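PDB 6F72: VAO-type flavoprotein oxidase VAO615 from Myceliophthora thermophila, which probably acts as an oxidoreductase, holding a bicovalently bound FAD that reacts rapidly with oxygen once reduced, though its substrate is still unknown. Local coordinates for residues Tyr352-Gly357 / Tyr392-Thr397; Ala322-His327 / Lys427-Val432. All coordinates share one frame; numbering follows the deposited sequence.

How the contacts relate
Both contacts belong to the part of the chain built on the seven-stranded antiparallel sheet; helix 391-399 of contact 1 and helix 316-335 of contact 2 lie on opposite faces of it. Contact 1 joins strand 348-356 to helix 391-399. Contact 2 joins two helices, 316-335 and 426-439, the first of which packs on the sheet. Along the chain, contact 1 is nested inside the loop that contact 2 closes. Their centres are 26 Å apart and their nearest atoms about 7 Å apart, so they do not touch. Contact 1 is on the flavin side: the T354 side chain is about 11 Å from the bound FAD. Contact 2 lies further out, with the N429 side chain about 11 Å from a bound N-acetylglucosamine.

Contact 1: residues Tyr352-Gly357 / Tyr392-Thr397; sequences YGTMPG and YDHFFT
T354 of the strand and H394 of the helix bring the two backbones closest, with T354 CA 8.0 Å from H394 CA. That gap is spanned by the H394 imidazole. Its CG is anti to the backbone N (chi1 168°), and the ring meets the strand edge-on. H394 NE2 and T354 OG1 are hydrogen-bonded at 2.7 Å; either may be the donor. OG1 lies near the ring plane. The T354 methyl sits close by, with CG2 3.5 Å from H394 NE2. The next ring atom faces the backbone: H394 CE1 is 3.1 Å from G353 O, which also lies near the ring plane.

Strand 348-356 runs between 302-310 and 339-344 in the large antiparallel sheet, consistent with the substrate domain of VAO-type flavoproteins. Helix 391-399 rests on one face of this sheet. T354 and G353 are tied to the neighbouring strands by backbone hydrogen bonds with S339 and T305. These bonds hold the strand backbone that carries the T354 side chain and the G353 carbonyl. An alanine in place of H394 would probably leave T354 OG1 without this partner and open a gap between helix and strand. The H394 side chain also touches V302 and S388, and its ring meets that of Y398.

Contact 2: residues Ala322-His327 / Lys427-Val432; sequences AVAAFH and KSNAVV
N429 reaches across from helix 426-439 to A324 and H327 on helix 316-335. The backbones come nearest at the first of these, with A324 CA 6.7 Å from N429 CA.

One direct hydrogen bond crosses the contact. N429 ND2 donates to A324 O at 3.0 Å, with an N-H...O angle of 146°. The acceptor lies almost exactly in the amide plane of N429. The amide nitrogen, in contrast, stands above the plane of the A324 carbonyl, 40° out of it. The side chain gets there because CG is anti to the backbone N (chi1 -158°).

The other end of the amide is linked through water. Water 1 donates to N429 OD1 at 2.7 Å and is also hydrogen-bonded to H327 ND1 at 2.8 Å. It lies at the edge of the imidazole, in the ring plane. Both ends of the N429 amide therefore connect to the facing helix, which would limit its rotation. The H327 NE2 atom has a hydrogen bond of its own, so both ring nitrogens are satisfied.

Van der Waals contact is slight: A324 CB is 3.9 Å from N429 ND2, and H327 CB is 4.4 Å from N429 OD1.

This is helix-to-helix packing on the outer side of the sheet, away from the flavin, with a buried asparagine amide as the bridge. V423 of helix 420-424 touches both H327 and N429. One turn beyond V432, F436 sets its ring nearly perpendicular to that of H327. A322 and A325 touch helix 360-376, while F326 meets F340 and Y342 of strand 339-344, and V323 packs on F309 of strand 302-310.

Contact 1: residues Tyr352-Gly357 / Tyr392-Thr397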
loop_
_atom_site.group_PDB
_atom_site.type_symbol
_atom_site.label_atom_id
_atom_site.label_comp_id
_atom_site.label_asym_id
_atom_site.label_seq_id
_atom_site.Cartn_x
_atom_site.Cartn_y
_atom_site.Cartn_z
ATOM N N TYR A 352 6.598 5.472 -17.922
ATOM C CA TYR A 352 6.064 4.277 -18.563
ATOM C C TYR A 352 4.582 4.458 -18.817
ATOM O O TYR A 352 3.814 4.739 -17.890
ATOM C CB TYR A 352 6.276 3.044 -17.690
ATOM C CG TYR A 352 7.704 2.772 -17.262
ATOM C CD1 TYR A 352 8.775 2.876 -18.169
ATOM C CD2 TYR A 352 7.983 2.356 -15.950
ATOM C CE1 TYR A 352 10.084 2.603 -17.769
ATOM C CE2 TYR A 352 9.287 2.064 -15.543
ATOM C CZ TYR A 352 10.327 2.193 -16.455
ATOM O OH TYR A 352 11.616 1.903 -16.055
ATOM N N GLY A 353 4.200 4.313 -20.081
ATOM C CA GLY A 353 2.813 4.484 -20.504
ATOM C C GLY A 353 2.016 3.197 -20.561
ATOM O O GLY A 353 2.538 2.157 -20.960
ATOM N N THR A 354 0.742 3.294 -20.177
ATOM C CA THR A 354 -0.208 2.178 -20.212
ATOM C C THR A 354 -1.452 2.618 -20.996
ATOM O O THR A 354 -2.187 3.521 -20.582
ATOM C CB THR A 354 -0.579 1.723 -18.789
ATOM O OG1 THR A 354 0.605 1.258 -18.124
ATOM C CG2 THR A 354 -1.625 0.610 -18.812
ATOM N N MET A 355 -1.659 1.973 -22.139
ATOM C CA MET A 355 -2.677 2.387 -23.097
ATOM C C MET A 355 -3.565 1.200 -23.516
ATOM O O MET A 355 -3.406 0.664 -24.620
ATOM C CB MET A 355 -2.004 3.075 -24.300
ATOM C CG MET A 355 -1.324 4.398 -23.954
ATOM S SD MET A 355 -0.101 4.980 -25.146
ATOM C CE MET A 355 1.328 4.003 -24.663
ATOM N N PRO A 356 -4.494 0.771 -22.623
ATOM C CA PRO A 356 -5.250 -0.474 -22.873
ATOM C C PRO A 356 -6.042 -0.453 -24.181
ATOM O O PRO A 356 -6.698 0.542 -24.493
ATOM C CB PRO A 356 -6.182 -0.574 -21.655
ATOM C CG PRO A 356 -5.481 0.206 -20.587
ATOM C CD PRO A 356 -4.862 1.367 -21.321
ATOM N N GLY A 357 -5.937 -1.529 -24.952
ATOM C CA GLY A 357 -6.642 -1.648 -26.230
ATOM C C GLY A 357 -6.089 -0.826 -27.385
ATOM O O GLY A 357 -6.696 -0.804 -28.467
ATOM N N TYR A 392 -0.865 -8.767 -18.555
ATOM C CA TYR A 392 0.191 -9.407 -17.761
ATOM C C TYR A 392 1.559 -9.097 -18.369
ATOM O O TYR A 392 2.439 -8.584 -17.672
ATOM C CB TYR A 392 -0.049 -10.924 -17.641
ATOM C CG TYR A 392 0.847 -11.656 -16.637
ATOM C CD1 TYR A 392 2.162 -12.024 -16.971
ATOM C CD2 TYR A 392 0.366 -12.005 -15.361
ATOM C CE1 TYR A 392 2.975 -12.699 -16.062
ATOM C CE2 TYR A 392 1.173 -12.677 -14.446
ATOM C CZ TYR A 392 2.476 -13.023 -14.802
ATOM O OH TYR A 392 3.290 -13.679 -13.907
ATOM N N ASP A 393 1.700 -9.364 -19.670
ATOM C CA ASP A 393 2.918 -9.057 -20.431
ATOM C C ASP A 393 3.343 -7.617 -20.348
ATOM O O ASP A 393 4.521 -7.347 -20.122
ATOM C CB ASP A 393 2.760 -9.440 -21.898
ATOM C CG ASP A 393 2.832 -10.928 -22.117
ATOM O OD1 ASP A 393 2.937 -11.692 -21.128
ATOM O OD2 ASP A 393 2.779 -11.333 -23.295
ATOM N N HIS A 394 2.386 -6.702 -20.538
ATOM C CA HIS A 394 2.632 -5.259 -20.411
ATOM C C HIS A 394 3.153 -4.904 -19.023
ATOM O O HIS A 394 4.177 -4.218 -18.906
ATOM C CB HIS A 394 1.369 -4.453 -20.728
ATOM C CG HIS A 394 1.457 -3.009 -20.344
ATOM N ND1 HIS A 394 2.014 -2.054 -21.167
ATOM C CD2 HIS A 394 1.045 -2.355 -19.230
ATOM C CE1 HIS A 394 1.943 -0.875 -20.576
ATOM N NE2 HIS A 394 1.364 -1.029 -19.399
ATOM N N PHE A 395 2.443 -5.376 -17.993
ATOM C CA PHE A 395 2.804 -5.123 -16.605
ATOM C C PHE A 395 4.260 -5.502 -16.308
ATOM O O PHE A 395 5.022 -4.680 -15.790
ATOM C CB PHE A 395 1.859 -5.849 -15.638
ATOM C CG PHE A 395 2.060 -5.455 -14.207
ATOM C CD1 PHE A 395 3.018 -6.095 -13.421
ATOM C CD2 PHE A 395 1.325 -4.408 -13.652
ATOM C CE1 PHE A 395 3.235 -5.704 -12.102
ATOM C CE2 PHE A 395 1.521 -4.020 -12.329
ATOM C CZ PHE A 395 2.488 -4.666 -11.556
ATOM N N PHE A 396 4.636 -6.737 -16.645
ATOM C CA PHE A 396 5.962 -7.244 -16.280
ATOM C C PHE A 396 7.100 -6.838 -17.223
ATOM O O PHE A 396 8.274 -6.934 -16.841
ATOM C CB PHE A 396 5.934 -8.751 -15.961
ATOM C CG PHE A 396 5.270 -9.068 -14.641
ATOM C CD1 PHE A 396 5.878 -8.711 -13.427
ATOM C CD2 PHE A 396 4.030 -9.697 -14.599
ATOM C CE1 PHE A 396 5.263 -8.993 -12.207
ATOM C CE2 PHE A 396 3.414 -9.981 -13.382
ATOM C CZ PHE A 396 4.029 -9.632 -12.186
ATOM N N THR A 397 6.760 -6.349 -18.419
ATOM C CA THR A 397 7.737 -5.658 -19.266
ATOM C C THR A 397 8.259 -4.436 -18.504
ATOM O O THR A 397 9.473 -4.251 -18.384
ATOM C CB THR A 397 7.142 -5.197 -20.615
ATOM O OG1 THR A 397 6.523 -6.303 -21.270
ATOM C CG2 THR A 397 8.230 -4.630 -21.533
#

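Contact 2: residues Ala322-His327 / Lys427-Val432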
loop_
_atom_site.group_PDB
_atom_site.type_symbol
_atom_site.label_atom_id
_atom_site.label_comp_id
_atom_site.label_asym_id
_atom_site.label_seq_id
_atom_site.Cartn_x
_atom_site.Cartn_y
_atom_site.Cartn_z
ATOM N N ALA A 322 9.050 21.846 -19.086
ATOM C CA ALA A 322 8.640 20.701 -19.895
ATOM C C ALA A 322 7.861 19.655 -19.079
ATOM O O ALA A 322 6.977 18.980 -19.614
ATOM C CB ALA A 322 9.847 20.077 -20.579
ATOM N N VAL A 323 8.200 19.553 -17.791
ATOM C CA VAL A 323 7.516 18.695 -16.807
ATOM C C VAL A 323 6.144 19.298 -16.471
ATOM O O VAL A 323 5.123 18.592 -16.484
ATOM C CB VAL A 323 8.392 18.506 -15.529
ATOM C CG1 VAL A 323 7.611 17.884 -14.376
ATOM C CG2 VAL A 323 9.646 17.694 -15.840
ATOM N N ALA A 324 6.135 20.595 -16.165
ATOM C CA ALA A 324 4.899 21.396 -16.064
ATOM C C ALA A 324 3.943 21.160 -17.248
ATOM O O ALA A 324 2.744 20.948 -17.041
ATOM C CB ALA A 324 5.239 22.877 -15.930
ATOM N N ALA A 325 4.494 21.173 -18.466
ATOM C CA ALA A 325 3.727 20.994 -19.708
ATOM C C ALA A 325 3.268 19.552 -19.920
ATOM O O ALA A 325 2.147 19.327 -20.364
ATOM C CB ALA A 325 4.537 21.467 -20.900
ATOM N N PHE A 326 4.147 18.591 -19.627
ATOM C CA PHE A 326 3.805 17.159 -19.602
ATOM C C PHE A 326 2.582 16.920 -18.724
ATOM O O PHE A 326 1.646 16.212 -19.130
ATOM C CB PHE A 326 5.014 16.360 -19.093
ATOM C CG PHE A 326 4.744 14.901 -18.814
ATOM C CD1 PHE A 326 4.758 13.960 -19.845
ATOM C CD2 PHE A 326 4.534 14.457 -17.502
ATOM C CE1 PHE A 326 4.536 12.610 -19.579
ATOM C CE2 PHE A 326 4.309 13.110 -17.229
ATOM C CZ PHE A 326 4.315 12.186 -18.270
ATOM N N HIS A 327 2.597 17.526 -17.532
ATOM C CA HIS A 327 1.482 17.459 -16.596
ATOM C C HIS A 327 0.200 18.044 -17.180
ATOM O O HIS A 327 -0.855 17.407 -17.109
ATOM C CB HIS A 327 1.822 18.182 -15.304
ATOM C CG HIS A 327 2.715 17.406 -14.399
ATOM N ND1 HIS A 327 3.407 17.997 -13.367
ATOM C CD2 HIS A 327 3.033 16.089 -14.368
ATOM C CE1 HIS A 327 4.113 17.077 -12.735
ATOM N NE2 HIS A 327 3.893 15.910 -13.316
ATOM N N LYS A 427 -1.005 28.959 -13.395
ATOM C CA LYS A 427 -0.724 29.626 -12.120
ATOM C C LYS A 427 -0.478 28.636 -10.981
ATOM O O LYS A 427 0.577 28.651 -10.359
ATOM C CB LYS A 427 -1.903 30.523 -11.754
ATOM C CG LYS A 427 -1.611 31.619 -10.738
ATOM C CD LYS A 427 -1.214 32.949 -11.393
ATOM C CE LYS A 427 -2.215 33.505 -12.417
ATOM N NZ LYS A 427 -3.647 33.457 -11.991
ATOM N N SER A 428 -1.474 27.805 -10.696
ATOM C CA SER A 428 -1.357 26.794 -9.655
ATOM C C SER A 428 -0.388 25.667 -10.060
ATOM O O SER A 428 0.275 25.088 -9.197
ATOM C CB SER A 428 -2.737 26.277 -9.230
ATOM O OG SER A 428 -3.593 26.083 -10.343
ATOM N N ASN A 429 -0.287 25.395 -11.366
ATOM C CA ASN A 429 0.679 24.427 -11.898
ATOM C C ASN A 429 2.149 24.825 -11.678
ATOM O O ASN A 429 3.033 23.956 -11.542
ATOM C CB ASN A 429 0.441 24.165 -13.386
ATOM C CG ASN A 429 1.019 22.829 -13.837
ATOM O OD1 ASN A 429 1.092 21.884 -13.057
ATOM N ND2 ASN A 429 1.437 22.750 -15.098
ATOM N N ALA A 430 2.402 26.135 -11.665
ATOM C CA ALA A 430 3.726 26.667 -11.355
ATOM C C ALA A 430 4.105 26.311 -9.917
ATOM O O ALA A 430 5.213 25.836 -9.682
ATOM C CB ALA A 430 3.770 28.171 -11.585
ATOM N N VAL A 431 3.168 26.495 -8.980
ATOM C CA VAL A 431 3.344 26.066 -7.581
ATOM C C VAL A 431 3.634 24.551 -7.479
ATOM O O VAL A 431 4.579 24.145 -6.776
ATOM C CB VAL A 431 2.149 26.485 -6.680
ATOM C CG1 VAL A 431 2.287 25.922 -5.268
ATOM C CG2 VAL A 431 2.011 28.000 -6.639
ATOM N N VAL A 432 2.853 23.737 -8.198
ATOM C CA VAL A 432 3.083 22.277 -8.265
ATOM C C VAL A 432 4.509 21.990 -8.751
ATOM O O VAL A 432 5.242 21.231 -8.100
ATOM C CB VAL A 432 2.019 21.543 -9.135
ATOM C CG1 VAL A 432 2.333 20.056 -9.269
ATOM C CG2 VAL A 432 0.621 21.719 -8.555
HETATM O O HOH W 1 3.506 20.760 -12.742
#